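Local coordinates for estrogen receptor (Crassostrea gigas, PDB 4N1Y), which is an estrogen-receptor homologue of the nuclear-receptor family, probably a transcription factor that is constitutively active rather than switched by hormone, at residues L98-D103 and E118-V123; C86-I91 and N133-D138; L82-A87 and T196-A201. One frame throughout, in Å; residues are numbered along the deposited sequence.

Contact 1 (L98-D103 and E118-V123)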
loop_
_atom_site.group_PDB
_atom_site.type_symbol
_atom_site.label_atom_id
_atom_site.label_comp_id
_atom_site.label_asym_id
_atom_site.label_seq_id
_atom_site.Cartn_x
_atom_site.Cartn_y
_atom_site.Cartn_z
ATOM N N LEU B 98 -15.788 13.900 3.278
ATOM C CA LEU B 98 -14.779 14.079 2.243
ATOM C C LEU B 98 -15.213 15.188 1.297
ATOM O O LEU B 98 -16.333 15.185 0.771
ATOM C CB LEU B 98 -14.530 12.778 1.486
ATOM C CG LEU B 98 -13.851 11.733 2.366
ATOM C CD1 LEU B 98 -13.707 10.409 1.646
ATOM C CD2 LEU B 98 -12.504 12.237 2.855
ATOM N N ALA B 99 -14.326 16.155 1.112
ATOM C CA ALA B 99 -14.586 17.273 0.225
ATOM C C ALA B 99 -13.989 17.006 -1.156
ATOM O O ALA B 99 -12.825 17.325 -1.403
ATOM C CB ALA B 99 -14.033 18.553 0.817
ATOM N N PHE B 100 -14.785 16.419 -2.047
ATOM C CA PHE B 100 -14.327 16.107 -3.403
ATOM C C PHE B 100 -14.156 17.381 -4.201
ATOM O O PHE B 100 -13.233 17.531 -5.011
ATOM C CB PHE B 100 -15.297 15.150 -4.079
ATOM C CG PHE B 100 -15.453 13.878 -3.331
ATOM C CD1 PHE B 100 -14.520 12.866 -3.465
ATOM C CD2 PHE B 100 -16.513 13.705 -2.453
ATOM C CE1 PHE B 100 -14.642 11.694 -2.747
ATOM C CE2 PHE B 100 -16.647 12.533 -1.735
ATOM C CZ PHE B 100 -15.710 11.525 -1.880
ATOM N N ALA B 101 -15.063 18.301 -3.952
ATOM C CA ALA B 101 -14.932 19.648 -4.434
ATOM C C ALA B 101 -15.507 20.507 -3.321
ATOM O O ALA B 101 -16.168 19.982 -2.420
ATOM C CB ALA B 101 -15.681 19.835 -5.750
ATOM N N PRO B 102 -15.234 21.820 -3.341
ATOM C CA PRO B 102 -15.935 22.682 -2.385
ATOM C C PRO B 102 -17.444 22.537 -2.601
ATOM O O PRO B 102 -18.266 22.582 -1.683
ATOM C CB PRO B 102 -15.455 24.092 -2.753
ATOM C CG PRO B 102 -14.203 23.899 -3.520
ATOM C CD PRO B 102 -14.293 22.567 -4.192
ATOM N N ASP B 103 -17.760 22.298 -3.870
ATOM C CA ASP B 103 -19.095 22.127 -4.418
ATOM C C ASP B 103 -19.753 20.806 -4.001
ATOM O O ASP B 103 -20.934 20.590 -4.255
ATOM C CB ASP B 103 -18.939 22.168 -5.945
ATOM C CG ASP B 103 -20.116 22.739 -6.655
ATOM O OD1 ASP B 103 -21.257 22.542 -6.198
ATOM O OD2 ASP B 103 -19.884 23.399 -7.691
ATOM N N GLU B 118 -16.272 1.390 2.122
ATOM C CA GLU B 118 -14.982 0.843 2.543
ATOM C C GLU B 118 -13.887 1.723 1.981
ATOM O O GLU B 118 -12.895 2.003 2.667
ATOM C CB GLU B 118 -14.811 -0.644 2.151
ATOM C CG GLU B 118 -13.906 -1.020 0.970
ATOM C CD GLU B 118 -13.886 -2.546 0.716
ATOM O OE1 GLU B 118 -14.429 -3.304 1.552
ATOM O OE2 GLU B 118 -13.338 -2.990 -0.321
ATOM N N ILE B 119 -14.060 2.153 0.736
ATOM C CA ILE B 119 -13.107 3.074 0.138
ATOM C C ILE B 119 -13.026 4.395 0.905
ATOM O O ILE B 119 -11.955 4.774 1.379
ATOM C CB ILE B 119 -13.445 3.358 -1.329
ATOM C CG1 ILE B 119 -13.220 2.092 -2.166
ATOM C CG2 ILE B 119 -12.597 4.510 -1.863
ATOM C CD1 ILE B 119 -13.761 2.181 -3.565
ATOM N N PHE B 120 -14.147 5.090 1.062
ATOM C CA PHE B 120 -14.081 6.423 1.660
ATOM C C PHE B 120 -13.767 6.400 3.151
ATOM O O PHE B 120 -13.175 7.349 3.680
ATOM C CB PHE B 120 -15.373 7.185 1.412
ATOM C CG PHE B 120 -15.566 7.556 -0.013
ATOM C CD1 PHE B 120 -14.475 7.632 -0.863
ATOM C CD2 PHE B 120 -16.828 7.816 -0.516
ATOM C CE1 PHE B 120 -14.643 7.960 -2.191
ATOM C CE2 PHE B 120 -17.003 8.151 -1.840
ATOM C CZ PHE B 120 -15.911 8.223 -2.680
ATOM N N GLU B 121 -14.113 5.303 3.820
ATOM C CA GLU B 121 -13.797 5.185 5.237
ATOM C C GLU B 121 -12.300 5.114 5.474
ATOM O O GLU B 121 -11.796 5.642 6.453
ATOM C CB GLU B 121 -14.461 3.951 5.827
ATOM C CG GLU B 121 -15.774 4.221 6.514
ATOM C CD GLU B 121 -16.330 2.970 7.151
ATOM O OE1 GLU B 121 -15.532 2.161 7.674
ATOM O OE2 GLU B 121 -17.567 2.822 7.189
ATOM N N GLN B 122 -11.589 4.478 4.556
ATOM C CA GLN B 122 -10.148 4.420 4.618
ATOM C C GLN B 122 -9.526 5.796 4.308
ATOM O O GLN B 122 -8.612 6.264 4.999
ATOM C CB GLN B 122 -9.646 3.343 3.664
ATOM C CG GLN B 122 -8.198 2.956 3.866
ATOM C CD GLN B 122 -7.841 1.698 3.114
ATOM O OE1 GLN B 122 -8.437 1.388 2.080
ATOM N NE2 GLN B 122 -6.892 0.941 3.648
ATOM N N VAL B 123 -10.025 6.436 3.258
ATOM C CA VAL B 123 -9.566 7.769 2.893
ATOM C C VAL B 123 -9.799 8.793 3.977
ATOM O O VAL B 123 -8.891 9.530 4.343
ATOM C CB VAL B 123 -10.249 8.276 1.613
ATOM C CG1 VAL B 123 -9.810 9.699 1.327
ATOM C CG2 VAL B 123 -9.911 7.370 0.441
#
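F120 reaches from helix 117-132 into the angle between L98 and F100, and all three side chains are buried. Its CB is 3.6 Å from L98 CD1, and the same methyl stays near CG and CD1 at the root of the ring. Further out the partner changes. CE1 lies 3.8 Å from F100 CE1, CE2 lies 3.6 Å from F100 CZ, and the tip carbon CZ is also closest to F100 CZ. F100 CZ thus sits over one face of the F120 ring, displaced toward the rim. The two planes are inclined at 52° with centroids 5.0 Å apart, an oblique aromatic pair. F100 arrives here because the chain turns a corner at this residue, and its chi1 of -59° places CG beside the backbone N, sending the ring to the helix. One turn on from F120, V123 supplies CG1, which lies 4.0 Å from L98 CD1 and equally near CD2, so the leucine fork straddles this methyl. W111 meets the F120 ring edge-to-face, and C86 of helix 67-89 touches both L98 and F100. The antiparallel pairing of strands 97-99 and 104-107 is the small beta-hairpin of the nuclear-receptor ligand-binding domain, a hairpin that in vertebrate estrogen receptors helps wall the hormone pocket; here it is packed onto helix 117-132.

Contact 2 (C86-I91 and N133-D138)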
loop_
_atom_site.group_PDB
_atom_site.type_symbol
_atom_site.label_atom_id
_atom_site.label_comp_id
_atom_site.label_asym_id
_atom_site.label_seq_id
_atom_site.Cartn_x
_atom_site.Cartn_y
_atom_site.Cartn_z
ATOM N N CYS B 86 -7.831 14.296 -2.236
ATOM C CA CYS B 86 -9.105 14.432 -1.574
ATOM C C CYS B 86 -8.960 14.382 -0.061
ATOM O O CYS B 86 -9.588 15.168 0.651
ATOM C CB CYS B 86 -10.046 13.340 -2.047
ATOM S SG CYS B 86 -11.620 13.377 -1.197
ATOM N N ALA B 87 -8.106 13.483 0.421
ATOM C CA ALA B 87 -7.805 13.404 1.845
ATOM C C ALA B 87 -7.301 14.743 2.365
ATOM O O ALA B 87 -7.698 15.193 3.437
ATOM C CB ALA B 87 -6.783 12.311 2.121
ATOM N N PHE B 88 -6.404 15.366 1.615
ATOM C CA PHE B 88 -5.808 16.617 2.060
ATOM C C PHE B 88 -6.835 17.738 1.943
ATOM O O PHE B 88 -6.890 18.616 2.802
ATOM C CB PHE B 88 -4.538 16.955 1.262
ATOM C CG PHE B 88 -3.707 18.060 1.881
ATOM C CD1 PHE B 88 -2.908 17.814 2.991
ATOM C CD2 PHE B 88 -3.756 19.357 1.377
ATOM C CE1 PHE B 88 -2.145 18.829 3.566
ATOM C CE2 PHE B 88 -3.005 20.377 1.953
ATOM C CZ PHE B 88 -2.201 20.107 3.053
ATOM N N ARG B 89 -7.639 17.715 0.878
ATOM C CA ARG B 89 -8.750 18.661 0.749
ATOM C C ARG B 89 -9.698 18.531 1.938
ATOM O O ARG B 89 -10.372 19.489 2.305
ATOM C CB ARG B 89 -9.531 18.450 -0.565
ATOM C CG ARG B 89 -9.026 19.231 -1.775
ATOM C CD ARG B 89 -9.966 19.101 -2.983
ATOM N NE ARG B 89 -10.181 17.705 -3.379
ATOM C CZ ARG B 89 -9.441 17.060 -4.281
ATOM N NH1 ARG B 89 -8.435 17.676 -4.887
ATOM N NH2 ARG B 89 -9.696 15.794 -4.582
ATOM N N SER B 90 -9.725 17.350 2.544
ATOM C CA SER B 90 -10.714 17.025 3.558
ATOM C C SER B 90 -10.195 17.124 4.990
ATOM O O SER B 90 -10.902 16.761 5.934
ATOM C CB SER B 90 -11.280 15.632 3.298
ATOM O OG SER B 90 -11.988 15.629 2.068
ATOM N N ILE B 91 -8.965 17.602 5.142
ATOM C CA ILE B 91 -8.292 17.626 6.440
ATOM C C ILE B 91 -9.078 18.336 7.550
ATOM O O ILE B 91 -9.061 17.878 8.692
ATOM C CB ILE B 91 -6.907 18.331 6.330
ATOM C CG1 ILE B 91 -5.862 17.396 5.745
ATOM C CG2 ILE B 91 -6.414 18.844 7.689
ATOM C CD1 ILE B 91 -4.473 17.902 5.959
ATOM N N ASN B 133 -1.107 14.693 12.134
ATOM C CA ASN B 133 0.326 14.869 11.926
ATOM C C ASN B 133 0.717 16.261 11.454
ATOM O O ASN B 133 1.862 16.491 11.066
ATOM C CB ASN B 133 0.839 13.844 10.939
ATOM C CG ASN B 133 0.942 12.488 11.549
ATOM O OD1 ASN B 133 1.815 12.243 12.384
ATOM N ND2 ASN B 133 0.047 11.587 11.154
ATOM N N HIS B 134 -0.253 17.170 11.463
ATOM C CA HIS B 134 -0.034 18.571 11.119
ATOM C C HIS B 134 0.710 18.709 9.804
ATOM O O HIS B 134 1.689 19.448 9.698
ATOM C CB HIS B 134 0.712 19.262 12.244
ATOM C CG HIS B 134 -0.051 19.272 13.530
ATOM N ND1 HIS B 134 -1.119 20.112 13.755
ATOM C CD2 HIS B 134 0.078 18.517 14.647
ATOM C CE1 HIS B 134 -1.602 19.890 14.965
ATOM N NE2 HIS B 134 -0.893 18.928 15.527
ATOM N N LEU B 135 0.245 17.953 8.816
ATOM C CA LEU B 135 0.863 17.913 7.507
ATOM C C LEU B 135 0.777 19.264 6.802
ATOM O O LEU B 135 -0.300 19.849 6.703
ATOM C CB LEU B 135 0.205 16.842 6.652
ATOM C CG LEU B 135 1.021 16.456 5.428
ATOM C CD1 LEU B 135 2.034 15.402 5.808
ATOM C CD2 LEU B 135 0.114 16.002 4.293
ATOM N N HIS B 136 1.921 19.747 6.318
ATOM C CA HIS B 136 2.016 20.990 5.560
ATOM C C HIS B 136 1.754 20.743 4.058
ATOM O O HIS B 136 1.917 19.610 3.584
ATOM C CB HIS B 136 3.396 21.590 5.774
ATOM C CG HIS B 136 3.532 22.999 5.290
ATOM N ND1 HIS B 136 3.887 23.314 3.994
ATOM C CD2 HIS B 136 3.380 24.178 5.940
ATOM C CE1 HIS B 136 3.936 24.628 3.865
ATOM N NE2 HIS B 136 3.630 25.175 5.030
ATOM N N LYS B 137 1.314 21.771 3.324
ATOM C CA LYS B 137 1.089 21.641 1.877
ATOM C C LYS B 137 2.333 21.113 1.162
ATOM O O LYS B 137 2.248 20.163 0.357
ATOM C CB LYS B 137 0.676 22.969 1.250
ATOM C CG LYS B 137 0.262 22.836 -0.209
ATOM C CD LYS B 137 0.161 24.196 -0.877
ATOM C CE LYS B 137 -0.180 24.093 -2.362
ATOM N NZ LYS B 137 -0.562 25.430 -2.922
ATOM N N ASP B 138 3.484 21.719 1.472
ATOM C CA ASP B 138 4.756 21.295 0.892
ATOM C C ASP B 138 5.005 19.817 1.078
ATOM O O ASP B 138 5.571 19.166 0.208
ATOM C CB ASP B 138 5.915 22.079 1.485
ATOM C CG ASP B 138 5.921 23.506 1.039
ATOM O OD1 ASP B 138 5.148 23.846 0.118
ATOM O OD2 ASP B 138 6.715 24.283 1.595
#
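F88 against L135 and K137 makes a small apolar contact near the surface, between the C-terminal end of helix 67-89 and the connection from helix 117-132 to helix 137-149. The F88 ring carries it from one segment: with CG anti to the backbone N (chi1 -167°), the ring leaves the helix and extends to the connection. L135 CD2 lies 3.7 Å from F88 CE1 and nearly as close to CD1, oblique to the ring. The far carbon CZ reaches backbone instead, 3.8 Å from K137 CA, while the lysine's chain leads off elsewhere. The connection is shaped by two helix-end motifs. H134, with positive phi, is the C-prime residue of a Schellman motif that closes helix 117-132, and H136 is the N-cap of the next helix, its ND1 accepting from D138 N at 3.0 Å. L135, between the two, turns its side chain toward F88. On the other segment S90 leaves helical geometry, and its OG bonds to C86 O at 2.8 Å, back across the last turn. L140 touches both F88 and L135, extending the apolar patch into helix 137-149, and the H136 ring stacks on Y180.

Contact 3 (L82-A87 and T196-A201); sequences LLLNCA and THIRQA
I198 points its CB at helix 67-89 and lays its terminal methyl over the backbone between L83 and L84. CD1 is 3.8 Å from L84 CA, equally near L84 N, and 4.0 Å from L83 C, so the methyl rests on main chain more than on another side chain. CG1 stands beside the backbone N (chi1 -77°), and a second bend at chi2 carries CD1 to the peptide. This direct seating brings the L84 and I198 CA atoms to 6.4 Å, the nearest CA pair of the two segments.

The two leucines meet helix 187-215 in different ways. L84 holds CG anti to its N (chi1 177°), and its side chain runs at about a right angle to that of I198; the touch is between L84 CD1 and I198 CG1, at 4.0 Å. L83 instead sends CD1 to A201, one turn beyond I198, where it lies 3.7 Å from A201 CB and 3.6 Å from A201 O. The small alanine lets the leucine tip approach the helix backbone, so each helix offers main chain to a side chain of the other. The axes of segments 82-87 and 196-201 cross at 123°, 9.8 Å apart at their closest.

Helix 67-89 is a core helix of the layered, all-helical sandwich of nuclear-receptor ligand-binding domains, and this contact seats it on helix 187-215. L84 also meets M130 of helix 117-132 and L140 and V147 of helix 137-149, while L82 turns to A45 and L52 of helix 34-56. Beyond I198, helix 187-215 faces the partner: H197 NE2 bonds to N150 OD1 of the second subunit and Q200 NE2 to E203 OE1 of that subunit, placing the contact just behind the dimer interface.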
loop_
_atom_site.group_PDB
_atom_site.type_symbol
_atom_site.label_atom_id
_atom_site.label_comp_id
_atom_site.label_asym_id
_atom_site.label_seq_id
_atom_site.Cartn_x
_atom_site.Cartn_y
_atom_site.Cartn_z
ATOM N N LEU B 82 -5.779 10.872 -6.880
ATOM C CA LEU B 82 -7.088 11.451 -6.636
ATOM C C LEU B 82 -7.461 11.368 -5.158
ATOM O O LEU B 82 -7.863 12.372 -4.570
ATOM C CB LEU B 82 -8.153 10.772 -7.487
ATOM C CG LEU B 82 -8.034 11.030 -8.983
ATOM C CD1 LEU B 82 -9.056 10.219 -9.745
ATOM C CD2 LEU B 82 -8.232 12.512 -9.275
ATOM N N LEU B 83 -7.352 10.172 -4.579
ATOM C CA LEU B 83 -7.735 9.947 -3.187
ATOM C C LEU B 83 -6.797 10.667 -2.221
ATOM O O LEU B 83 -7.241 11.237 -1.222
ATOM C CB LEU B 83 -7.758 8.455 -2.869
ATOM C CG LEU B 83 -8.698 7.667 -3.787
ATOM C CD1 LEU B 83 -8.781 6.188 -3.387
ATOM C CD2 LEU B 83 -10.084 8.303 -3.821
ATOM N N LEU B 84 -5.503 10.649 -2.522
ATOM C CA LEU B 84 -4.544 11.335 -1.673
ATOM C C LEU B 84 -4.891 12.811 -1.589
ATOM O O LEU B 84 -4.876 13.397 -0.509
ATOM C CB LEU B 84 -3.115 11.156 -2.186
ATOM C CG LEU B 84 -2.109 11.934 -1.345
ATOM C CD1 LEU B 84 -1.802 11.134 -0.109
ATOM C CD2 LEU B 84 -0.832 12.215 -2.112
ATOM N N ASN B 85 -5.212 13.408 -2.729
ATOM C CA ASN B 85 -5.565 14.816 -2.763
ATOM C C ASN B 85 -6.815 15.100 -1.970
ATOM O O ASN B 85 -6.853 15.997 -1.125
ATOM C CB ASN B 85 -5.774 15.280 -4.199
ATOM C CG ASN B 85 -4.488 15.388 -4.958
ATOM O OD1 ASN B 85 -3.404 15.364 -4.370
ATOM N ND2 ASN B 85 -4.590 15.525 -6.272
ATOM N N CYS B 86 -7.831 14.296 -2.236
ATOM C CA CYS B 86 -9.105 14.432 -1.574
ATOM C C CYS B 86 -8.960 14.382 -0.061
ATOM O O CYS B 86 -9.588 15.168 0.651
ATOM C CB CYS B 86 -10.046 13.340 -2.047
ATOM S SG CYS B 86 -11.620 13.377 -1.197
ATOM N N ALA B 87 -8.106 13.483 0.421
ATOM C CA ALA B 87 -7.805 13.404 1.845
ATOM C C ALA B 87 -7.301 14.743 2.365
ATOM O O ALA B 87 -7.698 15.193 3.437
ATOM C CB ALA B 87 -6.783 12.311 2.121
ATOM N N THR B 196 0.533 3.461 2.427
ATOM C CA THR B 196 0.072 2.093 2.264
ATOM C C THR B 196 -1.472 2.042 2.231
ATOM O O THR B 196 -2.049 1.224 1.514
ATOM C CB THR B 196 0.578 1.182 3.363
ATOM O OG1 THR B 196 -0.095 1.513 4.580
ATOM C CG2 THR B 196 2.091 1.339 3.549
ATOM N N HIS B 197 -2.142 2.892 3.008
ATOM C CA HIS B 197 -3.609 2.870 3.011
ATOM C C HIS B 197 -4.180 3.501 1.754
ATOM O O HIS B 197 -5.187 3.031 1.210
ATOM C CB HIS B 197 -4.148 3.544 4.272
ATOM C CG HIS B 197 -3.718 2.841 5.516
ATOM N ND1 HIS B 197 -4.153 1.572 5.828
ATOM C CD2 HIS B 197 -2.806 3.173 6.464
ATOM C CE1 HIS B 197 -3.561 1.170 6.942
ATOM N NE2 HIS B 197 -2.731 2.116 7.341
ATOM N N ILE B 198 -3.540 4.567 1.298
ATOM C CA ILE B 198 -3.918 5.218 0.056
ATOM C C ILE B 198 -3.808 4.249 -1.125
ATOM O O ILE B 198 -4.654 4.236 -2.018
ATOM C CB ILE B 198 -3.056 6.443 -0.182
ATOM C CG1 ILE B 198 -3.540 7.600 0.704
ATOM C CG2 ILE B 198 -3.117 6.865 -1.633
ATOM C CD1 ILE B 198 -4.914 8.149 0.302
ATOM N N ARG B 199 -2.753 3.442 -1.118
ATOM C CA ARG B 199 -2.547 2.417 -2.132
ATOM C C ARG B 199 -3.679 1.380 -2.106
ATOM O O ARG B 199 -4.228 1.008 -3.143
ATOM C CB ARG B 199 -1.195 1.738 -1.912
ATOM C CG ARG B 199 -0.924 0.538 -2.802
ATOM C CD ARG B 199 -0.671 0.962 -4.244
ATOM N NE ARG B 199 0.485 1.850 -4.408
ATOM C CZ ARG B 199 1.720 1.450 -4.721
ATOM N NH1 ARG B 199 1.990 0.156 -4.869
ATOM N NH2 ARG B 199 2.699 2.342 -4.863
ATOM N N GLN B 200 -4.030 0.923 -0.911
ATOM C CA GLN B 200 -5.117 -0.027 -0.748
ATOM C C GLN B 200 -6.436 0.611 -1.209
ATOM O O GLN B 200 -7.225 0.001 -1.940
ATOM C CB GLN B 200 -5.197 -0.502 0.699
ATOM C CG GLN B 200 -6.232 -1.576 0.919
ATOM C CD GLN B 200 -6.130 -2.198 2.290
ATOM O OE1 GLN B 200 -5.662 -1.572 3.239
ATOM N NE2 GLN B 200 -6.558 -3.445 2.401
ATOM N N ALA B 201 -6.664 1.851 -0.798
ATOM C CA ALA B 201 -7.862 2.551 -1.229
ATOM C C ALA B 201 -7.893 2.726 -2.751
ATOM O O ALA B 201 -8.948 2.606 -3.376
ATOM C CB ALA B 201 -7.963 3.903 -0.541
#

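Overall arrangement
Helix 67-89 is the shared hub: contacts 2 and 3 both draw on it and have C86 and A87 in common, with centres 12 Å apart. Contact 1 is nested along the chain inside the loops closed by the other two. It joins contact 2 through a probable hydrogen bond of 2.6 Å between A99 N and S90 OG, and contact 3 through one of 2.8 Å between Q122 NE2 and Q200 OE1. Contact 3, deepest at about 6 Å from the chain centre, lies about 10 Å from contact 1, centre to centre. Both border the second subunit, and contact 1 includes the hairpin strand that, in vertebrate estrogen receptors, lies beside the hormone pocket.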